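Local coordinates for putative tagatose-6-phosphate ketose/aldose isomerase (Escherichia coli, PDB 3C3J), which belongs to the SIS-domain proteins, with two SIS domains in one chain and two chains in the assembly, at residues I67-H78 and M180-T191. Residues are numbered along the deposited sequence; the frame is centred on the assembly and turned at random.
Sequences IGDIIAPWLASH and MASCLAVFAPET
Selenomethionine Met180 reaches across from helix 174-187 and spends its whole length on three isoleucines of helix 63-79. Met180 CB lies 4.0 Å from Ile67 CG2, and CG comes up against the CG2 methyl of Ile71. Met180 SE lies 3.7 Å from Ile70 CD1, with the two side chains crossing at about a right angle. A turn about the CG-SE bond (chi3 57°) brings CE near the same CD1.

Ile71, one turn after Ile67, carries the middle of the contact. Its chi1 of 71°, with CG1 between the backbone N and the carbonyl carbon, carries the CD1 methyl onto CB and SG of Cys183 and leaves CG2, anti to the carbonyl carbon, for Met180 and Leu184; Ile71 CG2 meets Leu184 CD2 at 3.7 Å. Leu184 CD2 also packs on the six-membered ring of Trp74, 3.7 Å from CZ3. Trp74 CH2 lies 3.7 Å from Ala188 CB, the methyl coming in obliquely just where the second helix ends, with Thr191 CG2 slightly farther off. His78 CB covers one face of the Trp74 indole, over its centre, 3.9 Å above the plane. Alongside, Leu75 CD2 touches Phe187 CB at 3.9 Å, whereas the phenyl ring of Phe187 turns off to meet Phe83 edge-to-face.

The packing is thus apolar and largely buried; the axes of helix segments 67-78 and 180-187 run at 18° and approach to 10.7 Å. Phe110 of strand 105-111 lies against both Ile67 and Cys183, placing the pair on one face of a five-stranded parallel sheet, the layered alpha/beta arrangement of an SIS domain with its Rossmann-like topology.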
loop_
_atom_site.group_PDB
_atom_site.type_symbol
_atom_site.label_atom_id
_atom_site.label_comp_id
_atom_site.label_asym_id
_atom_site.label_seq_id
_atom_site.Cartn_x
_atom_site.Cartn_y
_atom_site.Cartn_z
ATOM N N ILE A 67 9.268 2.204 6.513
ATOM C CA ILE A 67 10.283 3.250 6.389
ATOM C C ILE A 67 10.300 3.793 4.954
ATOM O O ILE A 67 10.129 4.973 4.742
ATOM C CB ILE A 67 11.707 2.774 6.814
ATOM C CG1 ILE A 67 11.684 2.340 8.288
ATOM C CG2 ILE A 67 12.795 3.904 6.533
ATOM C CD1 ILE A 67 12.927 1.651 8.747
ATOM N N GLY A 68 10.482 2.904 3.984
ATOM C CA GLY A 68 10.486 3.278 2.585
ATOM C C GLY A 68 9.183 3.908 2.169
ATOM O O GLY A 68 9.177 4.804 1.356
ATOM N N ASP A 69 8.066 3.422 2.701
ATOM C CA ASP A 69 6.748 4.029 2.442
ATOM C C ASP A 69 6.704 5.495 2.851
ATOM O O ASP A 69 6.126 6.328 2.127
ATOM C CB ASP A 69 5.631 3.258 3.126
ATOM C CG ASP A 69 5.403 1.863 2.517
ATOM O OD1 ASP A 69 5.910 1.579 1.421
ATOM O OD2 ASP A 69 4.714 1.038 3.158
ATOM N N ILE A 70 7.331 5.819 3.980
ATOM C CA ILE A 70 7.361 7.208 4.458
ATOM C C ILE A 70 8.351 8.066 3.643
ATOM O O ILE A 70 7.998 9.189 3.241
ATOM C CB ILE A 70 7.670 7.286 5.947
ATOM C CG1 ILE A 70 6.592 6.536 6.748
ATOM C CG2 ILE A 70 7.740 8.744 6.435
ATOM C CD1 ILE A 70 6.962 6.247 8.181
ATOM N N ILE A 71 9.554 7.560 3.371
ATOM C CA ILE A 71 10.640 8.416 2.895
ATOM C C ILE A 71 11.076 8.259 1.438
ATOM O O ILE A 71 11.760 9.153 0.948
ATOM C CB ILE A 71 11.903 8.337 3.809
ATOM C CG1 ILE A 71 12.640 6.992 3.684
ATOM C CG2 ILE A 71 11.563 8.650 5.284
ATOM C CD1 ILE A 71 13.941 6.943 4.534
ATOM N N ALA A 72 10.758 7.135 0.758
ATOM C CA ALA A 72 11.259 6.907 -0.608
ATOM C C ALA A 72 10.816 8.002 -1.608
ATOM O O ALA A 72 11.641 8.531 -2.367
ATOM C CB ALA A 72 10.885 5.507 -1.100
ATOM N N PRO A 73 9.529 8.383 -1.588
ATOM C CA PRO A 73 9.122 9.427 -2.534
ATOM C C PRO A 73 9.805 10.757 -2.283
ATOM O O PRO A 73 10.284 11.369 -3.223
ATOM C CB PRO A 73 7.613 9.543 -2.307
ATOM C CG PRO A 73 7.229 8.212 -1.682
ATOM C CD PRO A 73 8.377 7.887 -0.812
ATOM N N TRP A 74 9.838 11.207 -1.037
ATOM C CA TRP A 74 10.593 12.416 -0.698
ATOM C C TRP A 74 12.056 12.327 -1.120
ATOM O O TRP A 74 12.591 13.259 -1.751
ATOM C CB TRP A 74 10.487 12.745 0.791
ATOM C CG TRP A 74 11.169 14.024 1.108
ATOM C CD1 TRP A 74 10.671 15.277 0.904
ATOM C CD2 TRP A 74 12.503 14.193 1.621
ATOM N NE1 TRP A 74 11.611 16.225 1.279
ATOM C CE2 TRP A 74 12.738 15.588 1.720
ATOM C CE3 TRP A 74 13.523 13.303 1.999
ATOM C CZ2 TRP A 74 13.940 16.119 2.198
ATOM C CZ3 TRP A 74 14.722 13.833 2.496
ATOM C CH2 TRP A 74 14.917 15.224 2.591
ATOM N N LEU A 75 12.704 11.203 -0.826
ATOM C CA LEU A 75 14.098 11.026 -1.244
ATOM C C LEU A 75 14.257 11.104 -2.780
ATOM O O LEU A 75 15.210 11.709 -3.294
ATOM C CB LEU A 75 14.667 9.709 -0.713
ATOM C CG LEU A 75 15.141 9.702 0.739
ATOM C CD1 LEU A 75 15.550 8.289 1.156
ATOM C CD2 LEU A 75 16.269 10.719 0.959
ATOM N N ALA A 76 13.326 10.484 -3.503
ATOM C CA ALA A 76 13.334 10.526 -4.958
ATOM C C ALA A 76 13.295 11.983 -5.449
ATOM O O ALA A 76 14.119 12.385 -6.283
ATOM C CB ALA A 76 12.128 9.733 -5.513
ATOM N N SER A 77 12.349 12.761 -4.929
ATOM C CA SER A 77 12.144 14.123 -5.405
ATOM C C SER A 77 13.234 15.044 -4.911
ATOM O O SER A 77 13.683 15.910 -5.663
ATOM C CB SER A 77 10.796 14.696 -4.981
ATOM O OG SER A 77 10.621 14.621 -3.584
ATOM N N HIS A 78 13.646 14.867 -3.661
ATOM C CA HIS A 78 14.700 15.706 -3.077
ATOM C C HIS A 78 16.040 15.549 -3.797
ATOM O O HIS A 78 16.729 16.534 -4.019
ATOM C CB HIS A 78 14.887 15.401 -1.599
ATOM C CG HIS A 78 15.775 16.382 -0.898
ATOM N ND1 HIS A 78 17.086 16.105 -0.576
ATOM C CD2 HIS A 78 15.541 17.647 -0.480
ATOM C CE1 HIS A 78 17.615 17.157 0.026
ATOM N NE2 HIS A 78 16.698 18.105 0.099
HETATM N N MSE A 180 15.142 5.015 10.202
HETATM C CA MSE A 180 14.565 5.994 9.312
HETATM C C MSE A 180 15.359 7.306 9.277
HETATM O O MSE A 180 15.655 7.836 8.208
HETATM C CB MSE A 180 13.109 6.279 9.676
HETATM C CG MSE A 180 12.451 7.222 8.692
HETATM SE SE MSE A 180 10.510 7.038 8.705
HETATM C CE MSE A 180 10.145 7.409 10.632
ATOM N N ALA A 181 15.679 7.829 10.455
ATOM C CA ALA A 181 16.484 9.052 10.587
ATOM C C ALA A 181 17.863 8.859 9.977
ATOM O O ALA A 181 18.381 9.757 9.311
ATOM C CB ALA A 181 16.617 9.446 12.055
ATOM N N SER A 182 18.445 7.678 10.190
ATOM C CA SER A 182 19.764 7.372 9.613
ATOM C C SER A 182 19.734 7.378 8.075
ATOM O O SER A 182 20.603 7.982 7.438
ATOM C CB SER A 182 20.309 6.047 10.142
ATOM O OG SER A 182 20.311 6.062 11.565
ATOM N N CYS A 183 18.743 6.713 7.493
ATOM C CA CYS A 183 18.599 6.671 6.040
ATOM C C CYS A 183 18.444 8.072 5.442
ATOM O O CYS A 183 19.128 8.407 4.492
ATOM C CB CYS A 183 17.429 5.784 5.610
ATOM S SG CYS A 183 17.448 5.429 3.823
ATOM N N LEU A 184 17.594 8.899 6.046
ATOM C CA LEU A 184 17.434 10.281 5.616
ATOM C C LEU A 184 18.781 11.025 5.685
ATOM O O LEU A 184 19.157 11.723 4.735
ATOM C CB LEU A 184 16.380 10.971 6.480
ATOM C CG LEU A 184 14.913 10.604 6.278
ATOM C CD1 LEU A 184 14.074 11.206 7.440
ATOM C CD2 LEU A 184 14.351 11.087 4.911
ATOM N N ALA A 185 19.532 10.822 6.772
ATOM C CA ALA A 185 20.803 11.516 6.987
ATOM C C ALA A 185 21.859 11.070 6.013
ATOM O O ALA A 185 22.694 11.866 5.618
ATOM C CB ALA A 185 21.304 11.340 8.408
ATOM N N VAL A 186 21.823 9.799 5.619
ATOM C CA VAL A 186 22.794 9.279 4.665
ATOM C C VAL A 186 22.600 9.951 3.319
ATOM O O VAL A 186 23.572 10.407 2.719
ATOM C CB VAL A 186 22.699 7.733 4.501
ATOM C CG1 VAL A 186 23.448 7.271 3.213
ATOM C CG2 VAL A 186 23.272 7.014 5.783
ATOM N N PHE A 187 21.349 10.061 2.858
ATOM C CA PHE A 187 21.087 10.519 1.476
ATOM C C PHE A 187 20.745 11.987 1.318
ATOM O O PHE A 187 20.873 12.513 0.208
ATOM C CB PHE A 187 20.035 9.611 0.812
ATOM C CG PHE A 187 20.526 8.219 0.628
ATOM C CD1 PHE A 187 21.401 7.921 -0.406
ATOM C CD2 PHE A 187 20.196 7.220 1.536
ATOM C CE1 PHE A 187 21.885 6.619 -0.574
ATOM C CE2 PHE A 187 20.686 5.940 1.388
ATOM C CZ PHE A 187 21.560 5.642 0.330
ATOM N N ALA A 188 20.333 12.646 2.403
ATOM C CA ALA A 188 20.004 14.073 2.370
ATOM C C ALA A 188 20.689 14.836 3.522
ATOM O O ALA A 188 20.039 15.529 4.288
ATOM C CB ALA A 188 18.504 14.258 2.397
ATOM N N PRO A 189 22.018 14.724 3.626
ATOM C CA PRO A 189 22.702 15.316 4.788
ATOM C C PRO A 189 22.682 16.840 4.832
ATOM O O PRO A 189 22.912 17.440 5.884
ATOM C CB PRO A 189 24.134 14.804 4.663
ATOM C CG PRO A 189 24.318 14.572 3.211
ATOM C CD PRO A 189 22.972 14.050 2.721
ATOM N N GLU A 190 22.396 17.457 3.696
ATOM C CA GLU A 190 22.297 18.912 3.643
ATOM C C GLU A 190 21.008 19.418 4.300
ATOM O O GLU A 190 20.878 20.621 4.555
ATOM C CB GLU A 190 22.431 19.395 2.196
ATOM C CG GLU A 190 21.280 19.037 1.254
ATOM C CD GLU A 190 21.218 17.542 0.834
ATOM O OE1 GLU A 190 22.139 16.745 1.084
ATOM O OE2 GLU A 190 20.226 17.157 0.214
ATOM N N THR A 191 20.069 18.500 4.564
ATOM C CA THR A 191 18.751 18.793 5.122
ATOM C C THR A 191 18.570 18.097 6.459
ATOM O O THR A 191 18.093 18.698 7.427
ATOM C CB THR A 191 17.626 18.294 4.162
ATOM O OG1 THR A 191 17.794 18.900 2.889
ATOM C CG2 THR A 191 16.204 18.605 4.672
#